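Local coordinates for envelope glycoprotein (Bourbon virus, PDB 5ZKX) that probably drives fusion of the viral and host-cell membranes as the trimeric envelope glycoprotein of Bourbon virus, a gp64-family relative captured here in its postfusion form, at residues H292-V295 with Y296-S300; M322-S325 with L326-D330. All blocks are in the same frame, centred on the assembly; numbering follows the deposited sequence.

Contact 1 (H292-V295 with Y296-S300); sequences HSLV and YETES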
ATOM      1  N   HIS A 292      -5.653  -8.272  -7.264  1.00 19.34           N
ATOM      2  CA  HIS A 292      -6.403  -9.468  -7.630  1.00 19.36           C
ATOM      3  C   HIS A 292      -7.904  -9.221  -7.572  1.00 22.00           C
ATOM      4  O   HIS A 292      -8.658  -9.755  -8.394  1.00 22.39           O
ATOM      5  CB  HIS A 292      -6.013 -10.626  -6.714  1.00 19.94           C
ATOM      6  CG  HIS A 292      -4.724 -11.284  -7.096  1.00 20.74           C
ATOM      7  ND1 HIS A 292      -4.563 -11.978  -8.276  1.00 22.07           N
ATOM      8  CD2 HIS A 292      -3.532 -11.348  -6.457  1.00 19.43           C
ATOM      9  CE1 HIS A 292      -3.331 -12.445  -8.346  1.00 23.85           C
ATOM     10  NE2 HIS A 292      -2.684 -12.077  -7.254  1.00 20.93           N
ATOM     11  N   SER A 293      -8.358  -8.428  -6.599  1.00 16.33           N
ATOM     12  CA  SER A 293      -9.768  -8.066  -6.553  1.00 13.37           C
ATOM     13  C   SER A 293     -10.158  -7.214  -7.751  1.00 17.43           C
ATOM     14  O   SER A 293     -11.300  -7.286  -8.214  1.00 18.18           O
ATOM     15  CB  SER A 293     -10.082  -7.336  -5.246  1.00 16.65           C
ATOM     16  OG  SER A 293      -9.541  -6.027  -5.226  1.00 14.19           O
ATOM     17  N   LEU A 294      -9.227  -6.411  -8.270  1.00 19.81           N
ATOM     18  CA  LEU A 294      -9.522  -5.615  -9.454  1.00 21.08           C
ATOM     19  C   LEU A 294      -9.622  -6.491 -10.694  1.00 24.82           C
ATOM     20  O   LEU A 294     -10.502  -6.285 -11.538  1.00 30.63           O
ATOM     21  CB  LEU A 294      -8.459  -4.536  -9.647  1.00 23.13           C
ATOM     22  CG  LEU A 294      -8.727  -3.562 -10.796  1.00 24.53           C
ATOM     23  CD1 LEU A 294     -10.171  -3.091 -10.768  1.00 22.84           C
ATOM     24  CD2 LEU A 294      -7.773  -2.374 -10.744  1.00 23.01           C
ATOM     25  N   VAL A 295      -8.728  -7.471 -10.823  1.00 16.53           N
ATOM     26  CA  VAL A 295      -8.812  -8.409 -11.939  1.00 19.29           C
ATOM     27  C   VAL A 295     -10.133  -9.168 -11.892  1.00 20.07           C
ATOM     28  O   VAL A 295     -10.796  -9.355 -12.919  1.00 25.96           O
ATOM     29  CB  VAL A 295      -7.601  -9.362 -11.924  1.00 21.49           C
ATOM     30  CG1 VAL A 295      -7.746 -10.429 -12.995  1.00 18.84           C
ATOM     31  CG2 VAL A 295      -6.306  -8.581 -12.114  1.00 21.30           C
ATOM     32  N   TYR A 296     -10.541  -9.603 -10.698  1.00 17.38           N
ATOM     33  CA  TYR A 296     -11.810 -10.308 -10.543  1.00 17.70           C
ATOM     34  C   TYR A 296     -12.987  -9.435 -10.965  1.00 18.18           C
ATOM     35  O   TYR A 296     -13.929  -9.917 -11.604  1.00 21.00           O
ATOM     36  CB  TYR A 296     -11.966 -10.762  -9.090  1.00 20.11           C
ATOM     37  CG  TYR A 296     -13.175 -11.628  -8.813  1.00 18.73           C
ATOM     38  CD1 TYR A 296     -14.354 -11.077  -8.331  1.00 19.01           C
ATOM     39  CD2 TYR A 296     -13.129 -13.002  -9.014  1.00 19.19           C
ATOM     40  CE1 TYR A 296     -15.458 -11.867  -8.066  1.00 17.24           C
ATOM     41  CE2 TYR A 296     -14.228 -13.801  -8.749  1.00 18.55           C
ATOM     42  CZ  TYR A 296     -15.389 -13.227  -8.277  1.00 16.08           C
ATOM     43  OH  TYR A 296     -16.486 -14.014  -8.019  1.00 16.58           O
ATOM     44  N   GLU A 297     -12.952  -8.151 -10.613  1.00 27.10           N
ATOM     45  CA  GLU A 297     -14.031  -7.249 -11.004  1.00 28.86           C
ATOM     46  C   GLU A 297     -13.969  -6.910 -12.485  1.00 28.96           C
ATOM     47  O   GLU A 297     -15.009  -6.687 -13.112  1.00 32.84           O
ATOM     48  CB  GLU A 297     -13.976  -5.970 -10.171  1.00 26.74           C
ATOM     49  CG  GLU A 297     -14.522  -6.139  -8.770  1.00 34.25           C
ATOM     50  CD  GLU A 297     -16.007  -6.433  -8.759  1.00 34.79           C
ATOM     51  OE1 GLU A 297     -16.793  -5.504  -9.039  1.00 38.29           O
ATOM     52  OE2 GLU A 297     -16.387  -7.590  -8.477  1.00 33.05           O
ATOM     53  N   THR A 298     -12.766  -6.856 -13.057  1.00 26.91           N
ATOM     54  CA  THR A 298     -12.648  -6.590 -14.484  1.00 25.10           C
ATOM     55  C   THR A 298     -13.158  -7.766 -15.308  1.00 25.08           C
ATOM     56  O   THR A 298     -13.783  -7.572 -16.357  1.00 27.40           O
ATOM     57  CB  THR A 298     -11.197  -6.256 -14.829  1.00 25.40           C
ATOM     58  OG1 THR A 298     -10.867  -4.979 -14.270  1.00 23.73           O
ATOM     59  CG2 THR A 298     -10.991  -6.206 -16.340  1.00 25.04           C
ATOM     60  N   GLU A 299     -12.919  -8.995 -14.845  1.00 17.54           N
ATOM     61  CA  GLU A 299     -13.484 -10.149 -15.534  1.00 19.39           C
ATOM     62  C   GLU A 299     -14.999 -10.164 -15.419  1.00 20.39           C
ATOM     63  O   GLU A 299     -15.698 -10.449 -16.398  1.00 25.02           O
ATOM     64  CB  GLU A 299     -12.894 -11.446 -14.980  1.00 22.92           C
ATOM     65  CG  GLU A 299     -11.434 -11.679 -15.343  1.00 23.95           C
ATOM     66  CD  GLU A 299     -11.241 -12.192 -16.760  1.00 27.17           C
ATOM     67  OE1 GLU A 299     -10.503 -13.181 -16.935  1.00 28.71           O
ATOM     68  OE2 GLU A 299     -11.810 -11.600 -17.701  1.00 26.25           O
ATOM     69  N   SER A 300     -15.525  -9.859 -14.230  1.00 26.48           N
ATOM     70  CA  SER A 300     -16.968  -9.750 -14.052  1.00 24.17           C
ATOM     71  C   SER A 300     -17.549  -8.668 -14.950  1.00 28.15           C
ATOM     72  O   SER A 300     -18.626  -8.842 -15.530  1.00 30.85           O
ATOM     73  CB  SER A 300     -17.289  -9.455 -12.588  1.00 28.53           C
ATOM     74  OG  SER A 300     -18.684  -9.476 -12.356  1.00 35.96           O
TER

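Contact 2 (M322-S325 with L326-D330); sequences MVSS and LAKID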
ATOM      1  N   MET A 322     -37.075  -8.463 -39.693  1.00 31.66           N
ATOM      2  CA  MET A 322     -38.258  -7.608 -39.639  1.00 33.92           C
ATOM      3  C   MET A 322     -38.283  -6.627 -40.800  1.00 37.72           C
ATOM      4  O   MET A 322     -39.342  -6.371 -41.385  1.00 39.52           O
ATOM      5  CB  MET A 322     -38.307  -6.848 -38.315  1.00 34.32           C
ATOM      6  CG  MET A 322     -38.598  -7.699 -37.102  1.00 33.30           C
ATOM      7  SD  MET A 322     -38.409  -6.741 -35.586  1.00 42.60           S
ATOM      8  CE  MET A 322     -39.563  -5.408 -35.889  1.00 29.40           C
ATOM      9  N   VAL A 323     -37.128  -6.055 -41.139  1.00 31.83           N
ATOM     10  CA  VAL A 323     -37.069  -5.128 -42.262  1.00 31.59           C
ATOM     11  C   VAL A 323     -37.260  -5.877 -43.574  1.00 33.79           C
ATOM     12  O   VAL A 323     -37.938  -5.394 -44.487  1.00 38.71           O
ATOM     13  CB  VAL A 323     -35.746  -4.339 -42.230  1.00 29.41           C
ATOM     14  CG1 VAL A 323     -35.369  -3.858 -43.617  1.00 30.05           C
ATOM     15  CG2 VAL A 323     -35.862  -3.163 -41.278  1.00 26.35           C
ATOM     16  N   SER A 324     -36.686  -7.077 -43.682  1.00 26.10           N
ATOM     17  CA  SER A 324     -36.877  -7.879 -44.885  1.00 24.55           C
ATOM     18  C   SER A 324     -38.351  -8.170 -45.126  1.00 24.96           C
ATOM     19  O   SER A 324     -38.788  -8.268 -46.278  1.00 24.27           O
ATOM     20  CB  SER A 324     -36.084  -9.179 -44.777  1.00 19.58           C
ATOM     21  OG  SER A 324     -36.182  -9.935 -45.969  1.00 30.01           O
ATOM     22  N   SER A 325     -39.134  -8.293 -44.056  1.00 29.17           N
ATOM     23  CA  SER A 325     -40.570  -8.498 -44.194  1.00 28.78           C
ATOM     24  C   SER A 325     -41.287  -7.199 -44.550  1.00 27.47           C
ATOM     25  O   SER A 325     -42.116  -7.171 -45.464  1.00 31.59           O
ATOM     26  CB  SER A 325     -41.134  -9.084 -42.903  1.00 28.22           C
ATOM     27  OG  SER A 325     -42.521  -9.324 -43.022  1.00 39.70           O
ATOM     28  N   LEU A 326     -40.975  -6.111 -43.846  1.00 30.73           N
ATOM     29  CA  LEU A 326     -41.701  -4.864 -44.059  1.00 29.78           C
ATOM     30  C   LEU A 326     -41.287  -4.178 -45.355  1.00 32.78           C
ATOM     31  O   LEU A 326     -42.119  -3.530 -46.001  1.00 30.49           O
ATOM     32  CB  LEU A 326     -41.494  -3.923 -42.873  1.00 24.81           C
ATOM     33  CG  LEU A 326     -42.143  -2.544 -42.977  1.00 28.76           C
ATOM     34  CD1 LEU A 326     -43.639  -2.665 -43.215  1.00 29.80           C
ATOM     35  CD2 LEU A 326     -41.864  -1.727 -41.728  1.00 33.56           C
ATOM     36  N   ALA A 327     -40.019  -4.305 -45.754  1.00 33.89           N
ATOM     37  CA  ALA A 327     -39.562  -3.656 -46.977  1.00 30.64           C
ATOM     38  C   ALA A 327     -40.194  -4.255 -48.224  1.00 31.41           C
ATOM     39  O   ALA A 327     -40.184  -3.609 -49.278  1.00 32.81           O
ATOM     40  CB  ALA A 327     -38.041  -3.729 -47.083  1.00 30.73           C
ATOM     41  N   LYS A 328     -40.719  -5.478 -48.137  1.00 30.84           N
ATOM     42  CA  LYS A 328     -41.477  -6.033 -49.251  1.00 32.90           C
ATOM     43  C   LYS A 328     -42.749  -5.234 -49.495  1.00 33.32           C
ATOM     44  O   LYS A 328     -43.177  -5.072 -50.645  1.00 30.34           O
ATOM     45  CB  LYS A 328     -41.814  -7.500 -48.982  1.00 32.20           C
ATOM     46  CG  LYS A 328     -40.611  -8.427 -48.909  1.00 29.94           C
ATOM     47  CD  LYS A 328     -41.050  -9.876 -48.747  1.00 26.97           C
ATOM     48  CE  LYS A 328     -39.866 -10.827 -48.695  1.00 30.24           C
ATOM     49  NZ  LYS A 328     -39.107 -10.716 -47.419  1.00 33.64           N
ATOM     50  N   ILE A 329     -43.357  -4.721 -48.427  1.00 36.33           N
ATOM     51  CA  ILE A 329     -44.578  -3.935 -48.550  1.00 32.16           C
ATOM     52  C   ILE A 329     -44.249  -2.481 -48.861  1.00 35.46           C
ATOM     53  O   ILE A 329     -44.858  -1.866 -49.744  1.00 38.33           O
ATOM     54  CB  ILE A 329     -45.414  -4.070 -47.265  1.00 31.52           C
ATOM     55  CG1 ILE A 329     -45.676  -5.549 -46.966  1.00 36.27           C
ATOM     56  CG2 ILE A 329     -46.716  -3.310 -47.391  1.00 28.21           C
ATOM     57  CD1 ILE A 329     -45.718  -5.885 -45.492  1.00 39.40           C
ATOM     58  N   ASP A 330     -43.281  -1.912 -48.143  1.00 39.44           N
ATOM     59  CA  ASP A 330     -42.807  -0.547 -48.360  1.00 34.07           C
ATOM     60  C   ASP A 330     -41.450  -0.643 -49.049  1.00 35.63           C
ATOM     61  O   ASP A 330     -40.429  -0.867 -48.395  1.00 34.78           O
ATOM     62  CB  ASP A 330     -42.720   0.219 -47.041  1.00 32.82           C
ATOM     63  CG  ASP A 330     -42.486   1.707 -47.237  1.00 34.71           C
ATOM     64  OD1 ASP A 330     -41.833   2.088 -48.232  1.00 35.04           O
ATOM     65  OD2 ASP A 330     -42.957   2.500 -46.391  1.00 33.12           O
TER

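Contact 1 (H292-V295 with Y296-S300)
Thr298 turns its hydroxyl back toward Leu294: with chi1 at -70°, OG1 stands beside the residue's own backbone N and lies 3.1 Å from Leu294 O, a possible hydrogen bond. Leu294 CG is anti to its own backbone N (chi1 -175°), and chi2 then sets CD1 4.0 Å from Thr298 OG1. The methyl thus flanks the hydroxyl. Leu294 O accepts the backbone bond from Thr298 N at 2.8 Å, so the hydroxyl lies close to a carbonyl oxygen that its own residue's N-H already holds.

The first methylenes of the two glutamates lie against carbonyls one turn back. Glu299 CG rests 3.4 Å from Val295 O, the acceptor for Glu299 N, and Glu297 CG sits 3.5 Å from Ser293 O. Both chains then bend at chi2, and the rest of Glu297 runs away from the preceding turn. Regular i to i+4 bonds run beneath, including Tyr296 N to His292 O at 3.0 Å. Ser293 sends its OG the other way, to Val290 O one turn earlier.

Much of the remaining surface is claimed by the other subunits. The Tyr296 side chain leads away from the preceding turn, and its ring makes an edge-to-face contact with Phe209 of the second subunit. Val295 packs on Val410 of the third subunit, and Thr298 on that subunit's Leu409. Glu299 OE1 lies near Glu211 OE2 of the second subunit, a pairing that might favour protonation of one carboxylate; within the chain Arg302 makes a weak, long ion pair with Glu299.

Burial of successive helical turns between the subunits is in keeping with the long central helices of the postfusion trimers of class III viral fusion proteins, to which gp64 belongs.

Contact 2 (M322-S325 with L326-D330)
This is a local contact across the last turns of helix 284-329, where the helix gives way to the turn leading into helix 333-338. Lys328 and Ser324 carry it. The lysine chain is extended through chi3 and turns at chi4 (72°), which brings NZ to Ser324 O at 2.7 Å. The ammonium comes from above the carbonyl plane, 59° out of it, rather than along a lone pair. On the way CG passes 3.2 Å from the same oxygen, so the aliphatic chain lies alongside the carbonyl that its end grips. Pro349 O supplies a second bond to NZ, and Phe346 adds a cation-pi contact.

The i to i+4 pattern lapses here. Ala327 N still bonds Val323 O in that fashion, at 2.7 Å, but Lys328 N stands 3.9 Å from Ser324 O and makes instead a weak bond to Ser325 O at 3.5 Å. Ala327 CB presses to 3.1 Å from Val323 O, and its 4.4 Å approach to Val323 CG1 continues an apolar strip covered by Ile334 of helix 333-338.

Another face belongs to the trimer. Leu326 and Ile329 pack on their counterparts in neighbouring subunits, while Ser325 OG is hydrogen-bonded to Asp330 OD2 of the third subunit. Asp330 of this chain returns the bond through OD2 to Ser325 OG of the second subunit, while its OD1 caps Arg332 N.

A lysine side chain thus bonds a carbonyl in the last turns of the helix, at the hairpin-like return into helix 333-338 that ends the trimer's central helix.

In the fold
Both contacts lie on helix 284-329, in series along the chain, with centres 45 Å apart and nearest atoms about 28 Å apart, so they do not touch. Contact 1 is within the helix, where backbone bonding is regular and nearly every touching residue is buried; it meets strand 200-210 of the second subunit and, on the third, the region around Leu409 and Val410 and that subunit's copy of the helix. Contact 2 closes the helix: the touching residues are mostly buried, but Lys328 and Ile329 are exposed, and a charged side chain does part of the work of backbone bonding. Symmetry-related like residues meet around 322-330, whereas 292-300 mostly packs against different parts of its neighbours.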